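Local coordinates for Lmo0135 protein (Listeria monocytogenes EGD-e, PDB 5ISU) that probably serves as the substrate-binding protein of an ABC transporter, capturing peptides outside the membrane for uptake, at residues A[142-145]-A[146-150]; A[357-360]-A[361-365]. All blocks are in the same frame, centred on the assembly; numbering follows the deposited sequence.

Interaction 1 (A[142-145]-A[146-150])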
# COMPACT_ATOMS: atom_id res chain seq x y z
N PRO A 142 -18.55 -4.76 -7.89
CA PRO A 142 -18.36 -3.39 -7.39
C PRO A 142 -16.90 -2.94 -7.23
O PRO A 142 -16.59 -1.78 -7.51
CB PRO A 142 -19.08 -3.40 -6.04
CG PRO A 142 -19.39 -4.84 -5.75
CD PRO A 142 -19.57 -5.46 -7.09
N ALA A 143 -16.02 -3.85 -6.83
CA ALA A 143 -14.58 -3.53 -6.67
C ALA A 143 -13.92 -3.13 -7.97
O ALA A 143 -12.80 -2.61 -7.94
CB ALA A 143 -13.83 -4.72 -6.08
N PHE A 144 -14.57 -3.37 -9.10
CA PHE A 144 -13.95 -3.01 -10.38
C PHE A 144 -13.84 -1.49 -10.54
O PHE A 144 -12.98 -1.01 -11.28
CB PHE A 144 -14.67 -3.66 -11.54
CG PHE A 144 -14.00 -3.44 -12.85
CD1 PHE A 144 -12.79 -4.06 -13.12
CD2 PHE A 144 -14.58 -2.65 -13.83
CE1 PHE A 144 -12.15 -3.89 -14.34
CE2 PHE A 144 -13.96 -2.47 -15.05
CZ PHE A 144 -12.74 -3.08 -15.31
N GLU A 145 -14.70 -0.73 -9.86
CA GLU A 145 -14.57 0.73 -9.87
C GLU A 145 -13.20 1.14 -9.34
O GLU A 145 -12.56 2.05 -9.87
CB GLU A 145 -15.66 1.40 -9.04
CG GLU A 145 -15.52 2.92 -8.95
CD GLU A 145 -16.72 3.63 -8.33
OE1 GLU A 145 -17.63 2.95 -7.76
OE2 GLU A 145 -16.76 4.88 -8.42
N ASN A 146 -12.74 0.46 -8.28
CA ASN A 146 -11.44 0.74 -7.69
C ASN A 146 -10.30 0.39 -8.65
O ASN A 146 -9.29 1.13 -8.74
CB ASN A 146 -11.27 -0.06 -6.41
CG ASN A 146 -9.94 0.21 -5.73
OD1 ASN A 146 -9.66 1.32 -5.28
ND2 ASN A 146 -9.10 -0.81 -5.66
N THR A 147 -10.43 -0.73 -9.35
CA THR A 147 -9.44 -1.14 -10.34
C THR A 147 -9.31 -0.06 -11.42
O THR A 147 -8.21 0.26 -11.86
CB THR A 147 -9.82 -2.50 -10.97
OG1 THR A 147 -9.96 -3.48 -9.94
CG2 THR A 147 -8.79 -2.94 -11.94
N ILE A 148 -10.43 0.52 -11.85
CA ILE A 148 -10.38 1.61 -12.83
C ILE A 148 -9.67 2.85 -12.25
O ILE A 148 -8.96 3.54 -12.97
CB ILE A 148 -11.80 1.99 -13.33
CG1 ILE A 148 -12.37 0.89 -14.21
CG2 ILE A 148 -11.78 3.28 -14.15
CD1 ILE A 148 -13.80 1.14 -14.65
N LYS A 149 -9.88 3.11 -10.96
CA LYS A 149 -9.27 4.27 -10.27
C LYS A 149 -7.79 4.10 -9.90
O LYS A 149 -7.20 5.02 -9.36
CB LYS A 149 -10.01 4.58 -8.97
CG LYS A 149 -11.49 4.84 -9.09
CD LYS A 149 -11.83 6.09 -9.84
CE LYS A 149 -13.31 6.39 -9.64
NZ LYS A 149 -13.69 7.65 -10.33
N THR A 150 -7.21 2.92 -10.15
CA THR A 150 -5.79 2.65 -9.87
C THR A 150 -5.09 2.17 -11.15
O THR A 150 -4.10 1.44 -11.10
CB THR A 150 -5.63 1.58 -8.74
OG1 THR A 150 -6.31 0.36 -9.10
CG2 THR A 150 -6.19 2.09 -7.41

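Interaction 2 (A[357-360]-A[361-365])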
# COMPACT_ATOMS: atom_id res chain seq x y z
N ALA A 357 7.83 -6.01 20.26
CA ALA A 357 8.09 -7.36 20.77
C ALA A 357 8.34 -7.36 22.27
O ALA A 357 7.72 -8.12 23.00
CB ALA A 357 9.26 -7.99 20.04
N LEU A 358 9.23 -6.48 22.73
CA LEU A 358 9.53 -6.42 24.17
C LEU A 358 8.31 -6.04 24.97
O LEU A 358 8.12 -6.55 26.08
CB LEU A 358 10.67 -5.44 24.45
CG LEU A 358 12.07 -5.92 24.05
CD1 LEU A 358 13.07 -4.77 24.04
CD2 LEU A 358 12.53 -7.04 24.98
N TYR A 359 7.48 -5.16 24.42
CA TYR A 359 6.26 -4.78 25.10
C TYR A 359 5.34 -6.00 25.26
O TYR A 359 4.78 -6.23 26.32
CB TYR A 359 5.57 -3.62 24.38
CG TYR A 359 4.30 -3.22 25.06
CD1 TYR A 359 4.29 -2.28 26.09
CD2 TYR A 359 3.10 -3.79 24.69
CE1 TYR A 359 3.11 -1.93 26.72
CE2 TYR A 359 1.92 -3.43 25.31
CZ TYR A 359 1.93 -2.51 26.31
OH TYR A 359 0.74 -2.21 26.90
N LEU A 360 5.19 -6.80 24.21
CA LEU A 360 4.36 -8.02 24.30
C LEU A 360 4.94 -8.98 25.34
O LEU A 360 4.22 -9.53 26.18
CB LEU A 360 4.26 -8.72 22.94
CG LEU A 360 3.74 -7.95 21.73
CD1 LEU A 360 3.64 -8.88 20.52
CD2 LEU A 360 2.40 -7.32 21.99
N GLN A 361 6.25 -9.17 25.30
CA GLN A 361 6.95 -10.05 26.25
C GLN A 361 6.68 -9.60 27.68
O GLN A 361 6.31 -10.41 28.54
CB GLN A 361 8.46 -10.02 26.00
CG GLN A 361 9.26 -10.99 26.84
CD GLN A 361 10.74 -10.83 26.64
OE1 GLN A 361 11.26 -9.71 26.56
NE2 GLN A 361 11.45 -11.95 26.60
N GLN A 362 6.88 -8.31 27.90
CA GLN A 362 6.64 -7.66 29.19
C GLN A 362 5.19 -7.88 29.63
O GLN A 362 4.95 -8.32 30.76
CB GLN A 362 6.90 -6.16 29.04
CG GLN A 362 6.80 -5.32 30.32
CD GLN A 362 6.63 -3.84 30.01
OE1 GLN A 362 5.66 -3.43 29.36
NE2 GLN A 362 7.54 -3.02 30.51
N GLN A 363 4.23 -7.60 28.73
CA GLN A 363 2.81 -7.70 29.07
C GLN A 363 2.34 -9.11 29.25
O GLN A 363 1.48 -9.36 30.08
CB GLN A 363 1.92 -6.98 28.05
CG GLN A 363 2.12 -5.46 28.04
CD GLN A 363 1.94 -4.81 29.41
OE1 GLN A 363 2.83 -4.12 29.90
NE2 GLN A 363 0.81 -5.09 30.05
N TYR A 364 2.89 -10.03 28.47
CA TYR A 364 2.51 -11.43 28.62
C TYR A 364 3.10 -12.02 29.89
O TYR A 364 2.44 -12.82 30.56
CB TYR A 364 2.80 -12.27 27.36
CG TYR A 364 2.07 -11.79 26.11
CD1 TYR A 364 0.82 -11.15 26.19
CD2 TYR A 364 2.56 -12.07 24.85
CE1 TYR A 364 0.15 -10.74 25.05
CE2 TYR A 364 1.88 -11.68 23.70
CZ TYR A 364 0.68 -11.01 23.81
OH TYR A 364 0.01 -10.62 22.67
N LYS A 365 4.31 -11.60 30.26
CA LYS A 365 4.89 -12.05 31.53
C LYS A 365 3.91 -11.79 32.67
O LYS A 365 3.66 -12.68 33.49
CB LYS A 365 6.21 -11.35 31.87
CG LYS A 365 7.45 -11.97 31.27
CD LYS A 365 8.71 -11.37 31.88
CE LYS A 365 9.97 -12.03 31.33
NZ LYS A 365 11.22 -11.48 31.95

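Interaction 1 (A[142-145]-A[146-150])
F144 and I148, one turn apart on the short helix 144-148, make the main side-chain contact. CD1 of I148 comes within 3.6 Å of CE2 of F144, and CG1 of I148 lies 4.3 Å from the centroid of the F144 ring, an off-centre CH-pi contact. The phenyl group reaches forward to meet I148 because its CG stands anti to the backbone N (chi1 -174°). CB of T147 approaches the CD1 side of the ring obliquely, 4.0 Å from CD1 of F144.

E145 and K149 run side by side in the same direction. They touch through the lysine's methylene chain, CE of K149 standing 4.0 Å from OE2 of E145. NZ of K149 lies 4.6 Å from E145 OE2, beyond a salt bridge, though the opposite charges probably attract; NZ makes a weak hydrogen bond to the carbonyl oxygen of G58.

Beneath these side chains lies the backbone of little more than one helical turn. I148 N donates to F144 O at 3.0 Å and K149 N to E145 O at 3.1 Å, while A143 O receives only weak bonds from N146 N and T147 N. The hydroxyl of T150 gives its OG1 hydrogen to N146 O at 3.1 Å, tying the departing chain back to the helix.

The F144 ring also packs edge-to-face with Y75 and F135, and K149 makes a cation-pi contact with F53. I148 rests on L66 and V77, and E145 on L66 and I68, so the helix is laid against strands 63-68 and 74-79 of the five-stranded antiparallel sheet.

Interaction 2 (A[357-360]-A[361-365])
Q361 opens the second half of this contact with its amide beside L358: OE1 of Q361 lies 3.4 Å from CD2 of L358, the two side chains running alongside each other. Its backbone N bonds to A357 O at 2.9 Å, while NE2 is engaged by the carbonyl oxygen of L371.

Next comes Q362, whose CB lies 3.2 Å from L358 O and whose backbone N bonds to that same L358 O at 2.8 Å. The aliphatic part of its side chain rises extended on the flank of the helix that carries Y359.

Q363 packs on Y359, and its backbone N bonds to Y359 O. Its CG lies over one face of the Y359 ring, 3.6 Å from the centroid and displaced toward the rim, in a CH-pi contact. Chi1 (-66°) sets CG over the ring; the bend at chi2 (-55°) carries the amide along the face, near CZ and OH of Y359, with the planes 22° apart. The polar ends are held from outside: NE2 of Q363 bonds to A282 O and OH of Y359 to OE1 of E287, which should limit the freedom of both groups.

At Y364 the backbone N bonds to L360 O at 2.7 Å, and that same oxygen lies over a face of the Y364 ring, 3.1 Å from CG. The ring runs alongside L360, with CE2 of Y364 3.9 Å from CB of L360. OH of Y364 bonds to the carbonyl oxygen of L279.

This is the last part of helix 351-365, the connection of a beta-alpha-beta unit between the parallel strands 341-347 and 370-376. L358 and Q361 touch L373, L360 and Y364 touch L371, and the two tyrosines with Q363 reach toward the region around helices 273-281 and 285-292.

Overall arrangement
Interaction 1 comes first along the chain and closes well before interaction 2 opens. Their centres are 41 Å apart, the nearest atoms about 30 Å, on opposite sides of the centre of the chain, and the two do not touch. Interaction 1 spans the short helix 144-148 and the chain at both its ends; interaction 2 lies wholly within helix 351-365. Each serves a different sheet: helix 144-148 lies against the antiparallel sheet containing strands 63-68 and 74-79, whereas helix 351-365 packs on the mixed sheet to which strands 341-347 and 370-376 belong. Distance and sheets thus place them in separate regions of a large, presumably peptide-binding protein. Both fall within the one family 5 solute-binding range.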